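Local structure of ArtJ (Geobacillus stearothermophilus, 2PVU) at residues A[43-48]-A[100-105]; A[109-114]-A[155-160]; A[125-130]-A[224-229]. The protein binds the basic amino acids arginine, lysine and histidine, probably delivering them to its cognate ATP-binding cassette transporter, Art(MP)2. All blocks are in the same frame, centred on the assembly; numbering follows the deposited sequence. Where two conformers were deposited one is given.

Contact 1. Residues A[43-48]-A[100-105]; sequences KVVVGT and EVDMGI
With CG placed beside its own backbone N and opposite the carbonyl carbon (chi1 -63°), Asp-102 brings OD2 up to Val-45 N at 2.9 Å. The bond is nearly straight, and it meets the carboxylate oxygen on its anti side, a little out of plane. Aspartate suits this place because its short carboxylate replaces a backbone carbonyl as acceptor for the Val-45 amide; a water that donates to OD2 and to Lys-43 O shares the same oxygen. Asp-102 N answers with a bond to Val-45 O (2.8 Å), which also draws a weak one from Met-103 N. Regular parallel pairing then takes over: Gly-47 N gives to Met-103 O at 2.9 Å, and Ile-105 N to Gly-47 O. A CB on Gly-47 would lie tight against Val-101 CG1, which glycine avoids. On the face of Val-46 and Met-103, Val-46 CG2 runs alongside Met-103 to meet SD at 4.1 Å, while the extended methionine goes on to Leu-71 and Met-75 of helix 66-78. At the far end Thr-48 points OG1 away from its backbone N (chi1 -165°) and donates to Ile-105 O at 2.7 Å, in the carbonyl plane. Strand 44-48 lies between strands 82-86 and 103-104 in a parallel sheet of order 2-1-3, built by two beta-alpha-beta crossovers through helices 66-78 and 89-98, as in lobes of type II substrate-binding proteins.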
loop_
_atom_site.group_PDB
_atom_site.type_symbol
_atom_site.label_atom_id
_atom_site.label_comp_id
_atom_site.label_asym_id
_atom_site.label_seq_id
_atom_site.Cartn_x
_atom_site.Cartn_y
_atom_site.Cartn_z
ATOM N N LYS A 43 20.171 4.419 -13.655
ATOM C CA LYS A 43 19.424 4.693 -12.467
ATOM C C LYS A 43 18.757 3.407 -12.027
ATOM O O LYS A 43 18.387 2.556 -12.851
ATOM C CB LYS A 43 18.351 5.742 -12.770
ATOM C CG LYS A 43 18.919 7.164 -13.105
ATOM C CD LYS A 43 17.756 8.085 -13.517
ATOM C CE LYS A 43 18.106 9.593 -13.685
ATOM N NZ LYS A 43 19.533 9.860 -13.465
ATOM N N VAL A 44 18.533 3.300 -10.728
ATOM C CA VAL A 44 17.654 2.266 -10.224
ATOM C C VAL A 44 16.227 2.544 -10.722
ATOM O O VAL A 44 15.733 3.674 -10.630
ATOM C CB VAL A 44 17.638 2.241 -8.666
ATOM C CG1 VAL A 44 16.673 1.154 -8.178
ATOM C CG2 VAL A 44 19.054 2.008 -8.160
ATOM N N VAL A 45 15.572 1.510 -11.241
ATOM C CA VAL A 45 14.221 1.659 -11.750
ATOM C C VAL A 45 13.280 1.219 -10.652
ATOM O O VAL A 45 13.229 0.014 -10.299
ATOM C CB VAL A 45 13.985 0.816 -13.028
ATOM C CG1 VAL A 45 12.549 0.968 -13.531
ATOM C CG2 VAL A 45 14.993 1.236 -14.110
ATOM N N VAL A 46 12.480 2.168 -10.155
ATOM C CA VAL A 46 11.578 1.861 -9.042
ATOM C C VAL A 46 10.131 1.928 -9.550
ATOM O O VAL A 46 9.743 2.932 -10.118
ATOM C CB VAL A 46 11.737 2.866 -7.844
ATOM C CG1 VAL A 46 10.886 2.380 -6.636
ATOM C CG2 VAL A 46 13.193 3.045 -7.434
ATOM N N GLY A 47 9.371 0.843 -9.404
ATOM C CA GLY A 47 7.954 0.843 -9.816
ATOM C C GLY A 47 6.975 1.076 -8.689
ATOM O O GLY A 47 7.256 0.786 -7.516
ATOM N N THR A 48 5.780 1.547 -9.055
ATOM C CA THR A 48 4.704 1.809 -8.097
ATOM C C THR A 48 3.363 1.791 -8.826
ATOM O O THR A 48 3.306 1.840 -10.072
ATOM C CB THR A 48 4.908 3.166 -7.368
ATOM O OG1 THR A 48 4.067 3.246 -6.195
ATOM C CG2 THR A 48 4.632 4.391 -8.301
ATOM N N GLU A 100 12.844 -6.290 -14.843
ATOM C CA GLU A 100 12.752 -5.043 -15.602
ATOM C C GLU A 100 12.654 -3.839 -14.663
ATOM O O GLU A 100 13.117 -2.736 -14.989
ATOM C CB GLU A 100 11.575 -5.057 -16.592
ATOM C CG GLU A 100 11.726 -3.917 -17.607
ATOM C CD GLU A 100 10.712 -3.948 -18.723
ATOM O OE1 GLU A 100 9.781 -4.789 -18.697
ATOM O OE2 GLU A 100 10.860 -3.097 -19.632
ATOM N N VAL A 101 12.060 -4.052 -13.485
ATOM C CA VAL A 101 12.050 -3.059 -12.453
ATOM C C VAL A 101 12.971 -3.589 -11.337
ATOM O O VAL A 101 12.960 -4.809 -11.047
ATOM C CB VAL A 101 10.576 -2.836 -12.026
ATOM C CG1 VAL A 101 10.457 -2.303 -10.671
ATOM C CG2 VAL A 101 9.866 -1.965 -13.053
ATOM N N ASP A 102 13.781 -2.706 -10.755
ATOM C CA ASP A 102 14.789 -3.109 -9.768
ATOM C C ASP A 102 14.244 -3.151 -8.326
ATOM O O ASP A 102 14.853 -3.770 -7.436
ATOM C CB ASP A 102 15.966 -2.136 -9.796
ATOM C CG ASP A 102 16.686 -2.155 -11.127
ATOM O OD1 ASP A 102 16.953 -3.262 -11.653
ATOM O OD2 ASP A 102 16.918 -1.064 -11.661
ATOM N N MET A 103 13.147 -2.453 -8.108
ATOM C CA MET A 103 12.671 -2.125 -6.760
ATOM C C MET A 103 11.244 -1.646 -6.877
ATOM O O MET A 103 10.851 -1.101 -7.930
ATOM C CB MET A 103 13.526 -0.947 -6.224
ATOM C CG MET A 103 13.251 -0.593 -4.780
ATOM S SD MET A 103 14.409 0.702 -4.295
ATOM C CE MET A 103 13.742 1.015 -2.669
ATOM N N GLY A 104 10.472 -1.840 -5.809
ATOM C CA GLY A 104 9.128 -1.289 -5.768
ATOM C C GLY A 104 8.844 -0.638 -4.434
ATOM O O GLY A 104 9.381 -1.050 -3.398
ATOM N N ILE A 105 7.980 0.367 -4.446
ATOM C CA ILE A 105 7.405 0.913 -3.199
ATOM C C ILE A 105 5.976 1.288 -3.567
ATOM O O ILE A 105 5.755 1.949 -4.582
ATOM C CB ILE A 105 8.227 2.119 -2.557
ATOM C CG1 ILE A 105 7.756 2.398 -1.105
ATOM C CG2 ILE A 105 8.193 3.351 -3.418
ATOM C CD1 ILE A 105 8.462 3.532 -0.418
HETATM O O HOH W 1 18.888 0.027 -12.977
#

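Contact 2. Residues A[109-114]-A[155-160]; sequences TITDER and ATTGQE. With LYS (lysine), chain E; SO4 (sulfate ion), chain D.
Arg-114 reaches toward Ala-155 with its chain stretched from CG to NE, and NH2 gives a weak bond to Ala-155 O at 3.2 Å, near the plane of the guanidinium. Stronger bonds go to the carboxylate of the bound lysine: NH1 to OXT at 2.7 Å and NH2 to O at 2.9 Å. NH1 also donates to a lone pair of Thr-109 O, 2.9 Å away in plane, which should fix the group's rotation. Thr-157 sets OG1 between its backbone N and carbonyl carbon (chi1 51°), turning CG2 toward Thr-109 CB (3.9 Å) and Thr-111 CG2 (4.0 Å). Threonine fits here because its methyl packs while its hydroxyl, like that of Thr-109, bonds to Glu-224; Thr-109 OG1 also accepts from the ligand's N. Thr-156 OG1, bonded to Gln-153 O, also N-caps its helix by accepting from Gln-159 N, and Thr-111 OG1 does likewise for Arg-114 N. A sulfate, probably from the crystallisation liquor, accepts from Glu-113 N. Thr-109 N (2.8 Å) adds a second donor to OXT, and Thr-157 N (2.9 Å) one to O. The alpha-carboxylate's negative charge is probably balanced by the arginine and the helix start, so both segments recognise it.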
loop_
_atom_site.group_PDB
_atom_site.type_symbol
_atom_site.label_atom_id
_atom_site.label_comp_id
_atom_site.label_asym_id
_atom_site.label_seq_id
_atom_site.Cartn_x
_atom_site.Cartn_y
_atom_site.Cartn_z
ATOM N N THR A 109 2.374 -4.844 1.616
ATOM C CA THR A 109 2.499 -5.632 2.842
ATOM C C THR A 109 3.525 -6.734 2.660
ATOM O O THR A 109 3.519 -7.463 1.669
ATOM C CB THR A 109 1.146 -6.226 3.250
ATOM O OG1 THR A 109 0.200 -5.161 3.467
ATOM C CG2 THR A 109 1.259 -7.076 4.515
ATOM N N ILE A 110 4.424 -6.828 3.622
ATOM C CA ILE A 110 5.361 -7.969 3.667
ATOM C C ILE A 110 4.562 -9.222 4.037
ATOM O O ILE A 110 3.902 -9.236 5.081
ATOM C CB ILE A 110 6.420 -7.740 4.803
ATOM C CG1 ILE A 110 7.215 -6.466 4.546
ATOM C CG2 ILE A 110 7.340 -8.995 4.962
ATOM C CD1 ILE A 110 8.050 -5.945 5.756
ATOM N N THR A 111 4.625 -10.296 3.238
ATOM C CA THR A 111 3.938 -11.555 3.618
ATOM C C THR A 111 4.803 -12.751 3.327
ATOM O O THR A 111 5.708 -12.681 2.488
ATOM C CB THR A 111 2.593 -11.808 2.874
ATOM O OG1 THR A 111 2.852 -12.006 1.478
ATOM C CG2 THR A 111 1.648 -10.624 3.071
ATOM N N ASP A 112 4.536 -13.864 4.022
ATOM C CA ASP A 112 5.374 -15.040 3.834
ATOM C C ASP A 112 5.302 -15.551 2.416
ATOM O O ASP A 112 6.309 -15.978 1.837
ATOM C CB ASP A 112 4.962 -16.141 4.817
ATOM C CG ASP A 112 5.538 -15.917 6.213
ATOM O OD1 ASP A 112 6.424 -15.035 6.376
ATOM O OD2 ASP A 112 5.124 -16.652 7.141
ATOM N N GLU A 113 4.111 -15.518 1.854
ATOM C CA GLU A 113 3.938 -15.992 0.492
ATOM C C GLU A 113 4.708 -15.139 -0.497
ATOM O O GLU A 113 5.333 -15.665 -1.390
ATOM C CB GLU A 113 2.469 -16.003 0.094
ATOM C CG GLU A 113 2.272 -16.728 -1.236
ATOM C CD GLU A 113 1.299 -16.012 -2.109
ATOM O OE1 GLU A 113 0.199 -16.592 -2.278
ATOM O OE2 GLU A 113 1.616 -14.879 -2.599
ATOM N N ARG A 114 4.651 -13.809 -0.350
ATOM C CA ARG A 114 5.445 -12.937 -1.212
ATOM C C ARG A 114 6.953 -13.097 -1.039
ATOM O O ARG A 114 7.687 -12.918 -2.000
ATOM C CB ARG A 114 5.047 -11.486 -1.023
ATOM C CG ARG A 114 3.716 -11.181 -1.705
ATOM C CD ARG A 114 3.154 -9.864 -1.182
ATOM N NE ARG A 114 1.857 -9.499 -1.809
ATOM C CZ ARG A 114 1.135 -8.434 -1.466
ATOM N NH1 ARG A 114 1.534 -7.641 -0.475
ATOM N NH2 ARG A 114 -0.003 -8.151 -2.107
ATOM N N ALA A 155 -5.167 -9.166 -6.159
ATOM C CA ALA A 155 -3.864 -9.583 -5.625
ATOM C C ALA A 155 -3.344 -8.697 -4.485
ATOM O O ALA A 155 -2.157 -8.342 -4.436
ATOM C CB ALA A 155 -2.834 -9.724 -6.746
ATOM N N THR A 156 -4.248 -8.396 -3.537
ATOM C CA THR A 156 -3.923 -7.659 -2.330
ATOM C C THR A 156 -4.269 -8.473 -1.085
ATOM O O THR A 156 -4.995 -9.490 -1.140
ATOM C CB THR A 156 -4.657 -6.301 -2.231
ATOM O OG1 THR A 156 -6.071 -6.532 -2.224
ATOM C CG2 THR A 156 -4.318 -5.389 -3.427
ATOM N N THR A 157 -3.741 -8.030 0.053
ATOM C CA THR A 157 -4.068 -8.673 1.326
ATOM C C THR A 157 -5.557 -8.405 1.659
ATOM O O THR A 157 -6.135 -9.130 2.450
ATOM C CB THR A 157 -3.162 -8.179 2.461
ATOM O OG1 THR A 157 -3.190 -6.760 2.449
ATOM C CG2 THR A 157 -1.704 -8.620 2.261
ATOM N N GLY A 158 -6.188 -7.387 1.044
ATOM C CA GLY A 158 -7.644 -7.237 1.245
ATOM C C GLY A 158 -8.410 -8.321 0.507
ATOM O O GLY A 158 -9.357 -8.883 1.047
ATOM N N GLN A 159 -7.983 -8.640 -0.708
ATOM C CA GLN A 159 -8.571 -9.783 -1.424
ATOM C C GLN A 159 -8.374 -11.033 -0.612
ATOM O O GLN A 159 -9.282 -11.865 -0.459
ATOM C CB GLN A 159 -7.955 -9.974 -2.804
ATOM C CG GLN A 159 -8.515 -11.206 -3.499
ATOM C CD GLN A 159 -7.931 -11.395 -4.864
ATOM O OE1 GLN A 159 -7.551 -10.430 -5.509
ATOM N NE2 GLN A 159 -7.905 -12.639 -5.344
ATOM N N GLU A 160 -7.160 -11.186 -0.092
ATOM C CA GLU A 160 -6.829 -12.323 0.750
ATOM C C GLU A 160 -7.752 -12.444 1.973
ATOM O O GLU A 160 -8.266 -13.530 2.286
ATOM C CB GLU A 160 -5.365 -12.229 1.228
ATOM C CG GLU A 160 -4.934 -13.541 1.943
ATOM C CD GLU A 160 -3.478 -13.529 2.379
ATOM O OE1 GLU A 160 -2.787 -12.482 2.202
ATOM O OE2 GLU A 160 -3.028 -14.574 2.919
HETATM N N LYS E . -1.033 -3.440 1.515
HETATM C CA LYS E . -1.936 -4.275 0.656
HETATM C C LYS E . -1.101 -5.330 -0.083
HETATM O O LYS E . -1.649 -6.205 -0.737
HETATM C CB LYS E . -2.656 -3.400 -0.364
HETATM C CG LYS E . -1.663 -2.639 -1.277
HETATM C CD LYS E . -2.342 -2.170 -2.581
HETATM C CE LYS E . -1.545 -1.022 -3.184
HETATM N NZ LYS E . -2.082 -0.652 -4.601
HETATM O OXT LYS E . 0.149 -5.304 -0.050
HETATM S S SO4 D . 0.521 -15.315 3.542
HETATM O O1 SO4 D . -0.210 -14.818 2.366
HETATM O O2 SO4 D . 0.055 -16.677 3.841
HETATM O O3 SO4 D . 0.261 -14.492 4.729
HETATM O O4 SO4 D . 1.948 -15.354 3.273
#

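Contact 3. Residues A[125-130]-A[224-229]; sequences FEATQV and EYYGMI. With SO4 (sulfate ion), chain C.
Residues 125-127 and 224-226 run antiparallel, their axes 146° apart, with Ala-127 and Glu-224 a hydrogen-bonded pair (Ala-127 N to Glu-224 O 2.7 Å, Glu-224 N to Ala-127 O 2.8 Å) and Glu-126 facing Tyr-225 in the non-hydrogen-bonded pair between. On the Glu-126 side, in the conformer given, the extended glutamate lies beside the tyrosine, CG over the ring face 3.9 Å from its centroid in a CH-pi contact. Replacing Tyr-225 by an alanine would probably take away the aromatic face on which Glu-126 CG rests and open a gap beside it. The other face is buried. There Phe-125 and Tyr-226 point the same way, with planes nearly parallel but slid apart, and Phe-125 CB touches Tyr-226 CD2 at 3.6 Å. Ala-127 is small enough for its CB to sit 3.5 Å from Tyr-226 OH, the hydroxyl that bonds to Asp-196; Tyr-226 and Asp-196 both belong to the lysine pocket. Gln-129, bent at chi2 (-50°), folds back so that NE2 donates to Glu-224 OE2 at 3.2 Å, on the syn side but out of the carboxylate plane; NE2 also reaches Asp-196. A water joins OE2 to Gln-129 N, while OE1 serves the threonines of contact 2. The two strands probably form the hinge between the lobes, as in type II substrate-binding proteins. Strand 224-231 also pairs with 118-120, and 125-134 with 192-196; helix 197-206 packs on Ala-127, and Phe-125 meets the rings of Phe-66, in helix 66-78, and Phe-261, in helix 252-261.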
loop_
_atom_site.group_PDB
_atom_site.type_symbol
_atom_site.label_atom_id
_atom_site.label_comp_id
_atom_site.label_asym_id
_atom_site.label_seq_id
_atom_site.Cartn_x
_atom_site.Cartn_y
_atom_site.Cartn_z
ATOM N N PHE A 125 6.230 0.801 7.835
ATOM C CA PHE A 125 4.870 1.326 8.177
ATOM C C PHE A 125 4.080 0.163 8.738
ATOM O O PHE A 125 4.334 -0.974 8.360
ATOM C CB PHE A 125 4.183 1.815 6.879
ATOM C CG PHE A 125 3.185 2.915 7.107
ATOM C CD1 PHE A 125 3.617 4.240 7.178
ATOM C CD2 PHE A 125 1.829 2.629 7.259
ATOM C CE1 PHE A 125 2.676 5.291 7.400
ATOM C CE2 PHE A 125 0.882 3.669 7.469
ATOM C CZ PHE A 125 1.335 5.003 7.544
ATOM N N GLU A 126 3.127 0.438 9.641
ATOM C CA GLU A 126 2.212 -0.618 10.095
ATOM C C GLU A 126 0.798 -0.219 9.725
ATOM O O GLU A 126 0.406 0.971 9.832
ATOM C CB GLU A 126 2.306 -0.918 11.602
ATOM C CG GLU A 126 1.505 -2.199 12.000
ATOM C CD GLU A 126 1.484 -2.500 13.513
ATOM O OE1 GLU A 126 2.047 -1.720 14.293
ATOM O OE2 GLU A 126 0.903 -3.540 13.908
ATOM N N ALA A 127 0.042 -1.208 9.276
ATOM C CA ALA A 127 -1.308 -0.971 8.750
ATOM C C ALA A 127 -2.238 -2.143 9.074
ATOM O O ALA A 127 -1.808 -3.150 9.626
ATOM C CB ALA A 127 -1.208 -0.780 7.205
ATOM N N THR A 128 -3.518 -2.002 8.689
ATOM C CA THR A 128 -4.432 -3.111 8.794
ATOM C C THR A 128 -5.496 -2.907 7.706
ATOM O O THR A 128 -5.711 -1.793 7.254
ATOM C CB THR A 128 -5.109 -3.177 10.201
ATOM O OG1 THR A 128 -5.998 -4.293 10.242
ATOM C CG2 THR A 128 -5.892 -1.900 10.502
ATOM N N GLN A 129 -6.129 -3.989 7.302
ATOM C CA GLN A 129 -7.296 -3.871 6.432
ATOM C C GLN A 129 -8.449 -3.309 7.277
ATOM O O GLN A 129 -8.532 -3.554 8.489
ATOM C CB GLN A 129 -7.714 -5.232 5.866
ATOM C CG GLN A 129 -6.736 -5.853 4.934
ATOM C CD GLN A 129 -6.288 -4.880 3.840
ATOM O OE1 GLN A 129 -7.042 -4.546 2.903
ATOM N NE2 GLN A 129 -5.075 -4.419 3.964
ATOM N N VAL A 130 -9.351 -2.602 6.603
ATOM C CA VAL A 130 -10.575 -2.127 7.234
ATOM C C VAL A 130 -11.667 -2.313 6.208
ATOM O O VAL A 130 -11.387 -2.579 5.054
ATOM C CB VAL A 130 -10.454 -0.617 7.625
ATOM C CG1 VAL A 130 -9.362 -0.369 8.713
ATOM C CG2 VAL A 130 -10.195 0.206 6.420
ATOM N N GLU A 224 -0.390 -5.578 9.714
ATOM C CA GLU A 224 0.382 -5.710 8.462
ATOM C C GLU A 224 1.513 -4.714 8.502
ATOM O O GLU A 224 1.327 -3.610 9.043
ATOM C CB GLU A 224 -0.522 -5.374 7.240
ATOM C CG GLU A 224 -1.570 -6.469 6.996
ATOM C CD GLU A 224 -2.428 -6.247 5.749
ATOM O OE1 GLU A 224 -1.937 -5.835 4.669
ATOM O OE2 GLU A 224 -3.646 -6.480 5.870
ATOM N N TYR A 225 2.667 -5.064 7.903
ATOM C CA TYR A 225 3.791 -4.104 7.850
ATOM C C TYR A 225 4.174 -3.881 6.412
ATOM O O TYR A 225 4.313 -4.865 5.714
ATOM C CB TYR A 225 4.978 -4.688 8.623
ATOM C CG TYR A 225 4.640 -4.806 10.096
ATOM C CD1 TYR A 225 4.926 -3.762 10.959
ATOM C CD2 TYR A 225 3.991 -5.948 10.600
ATOM C CE1 TYR A 225 4.614 -3.850 12.333
ATOM C CE2 TYR A 225 3.662 -6.054 11.958
ATOM C CZ TYR A 225 3.973 -4.984 12.811
ATOM O OH TYR A 225 3.685 -5.067 14.151
ATOM N N TYR A 226 4.374 -2.623 5.970
ATOM C CA TYR A 226 4.782 -2.396 4.585
ATOM C C TYR A 226 6.305 -2.496 4.469
ATOM O O TYR A 226 7.013 -2.138 5.426
ATOM C CB TYR A 226 4.424 -0.987 4.116
ATOM C CG TYR A 226 2.969 -0.691 4.081
ATOM C CD1 TYR A 226 2.004 -1.718 4.096
ATOM C CD2 TYR A 226 2.556 0.622 3.952
ATOM C CE1 TYR A 226 0.628 -1.398 4.047
ATOM C CE2 TYR A 226 1.201 0.952 3.856
ATOM C CZ TYR A 226 0.262 -0.032 3.947
ATOM O OH TYR A 226 -1.059 0.373 3.871
ATOM N N GLY A 227 6.773 -3.041 3.346
ATOM C CA GLY A 227 8.219 -3.064 3.021
ATOM C C GLY A 227 8.401 -2.571 1.586
ATOM O O GLY A 227 7.484 -2.654 0.758
ATOM N N MET A 228 9.589 -2.012 1.300
ATOM C CA MET A 228 10.009 -1.817 -0.092
ATOM C C MET A 228 10.290 -3.229 -0.603
ATOM O O MET A 228 10.577 -4.106 0.190
ATOM C CB MET A 228 11.235 -0.905 -0.122
ATOM C CG MET A 228 10.804 0.572 0.043
ATOM S SD MET A 228 12.177 1.616 0.476
ATOM C CE MET A 228 12.308 1.398 2.239
ATOM N N ILE A 229 10.143 -3.470 -1.900
ATOM C CA ILE A 229 10.235 -4.836 -2.440
ATOM C C ILE A 229 11.275 -4.903 -3.563
ATOM O O ILE A 229 11.553 -3.905 -4.222
ATOM C CB ILE A 229 8.856 -5.284 -2.943
ATOM C CG1 ILE A 229 8.839 -6.777 -3.297
ATOM C CG2 ILE A 229 8.444 -4.460 -4.196
ATOM C CD1 ILE A 229 7.452 -7.298 -3.611
HETATM S S SO4 C . 3.312 4.071 12.124
HETATM O O1 SO4 C . 3.166 5.211 11.231
HETATM O O2 SO4 C . 2.268 3.108 11.627
HETATM O O3 SO4 C . 3.066 4.584 13.499
HETATM O O4 SO4 C . 4.695 3.534 11.976
HETATM O O HOH W 2 -5.172 -6.820 7.823
#

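From the N terminus, contact 1 closes first: the chain leaves strand 44-48, passes helix 66-78, strand 82-86 and helix 89-98, and returns at 100-105. Contact 2 opens a few residues later at 109-114, and before it closes at 155-160 the chain has already begun contact 3 at 125-130. Contact 3 closes only at 224-229, so contacts 2 and 3 cross, while contact 1 precedes both in series. Glu-224 joins contacts 2 and 3. Strand 224-231 also reaches contact 1, where Gly-104 N probably bonds to Ile-229 O and Met-103 packs on Met-228, joining the parallel sheet to the ligand site.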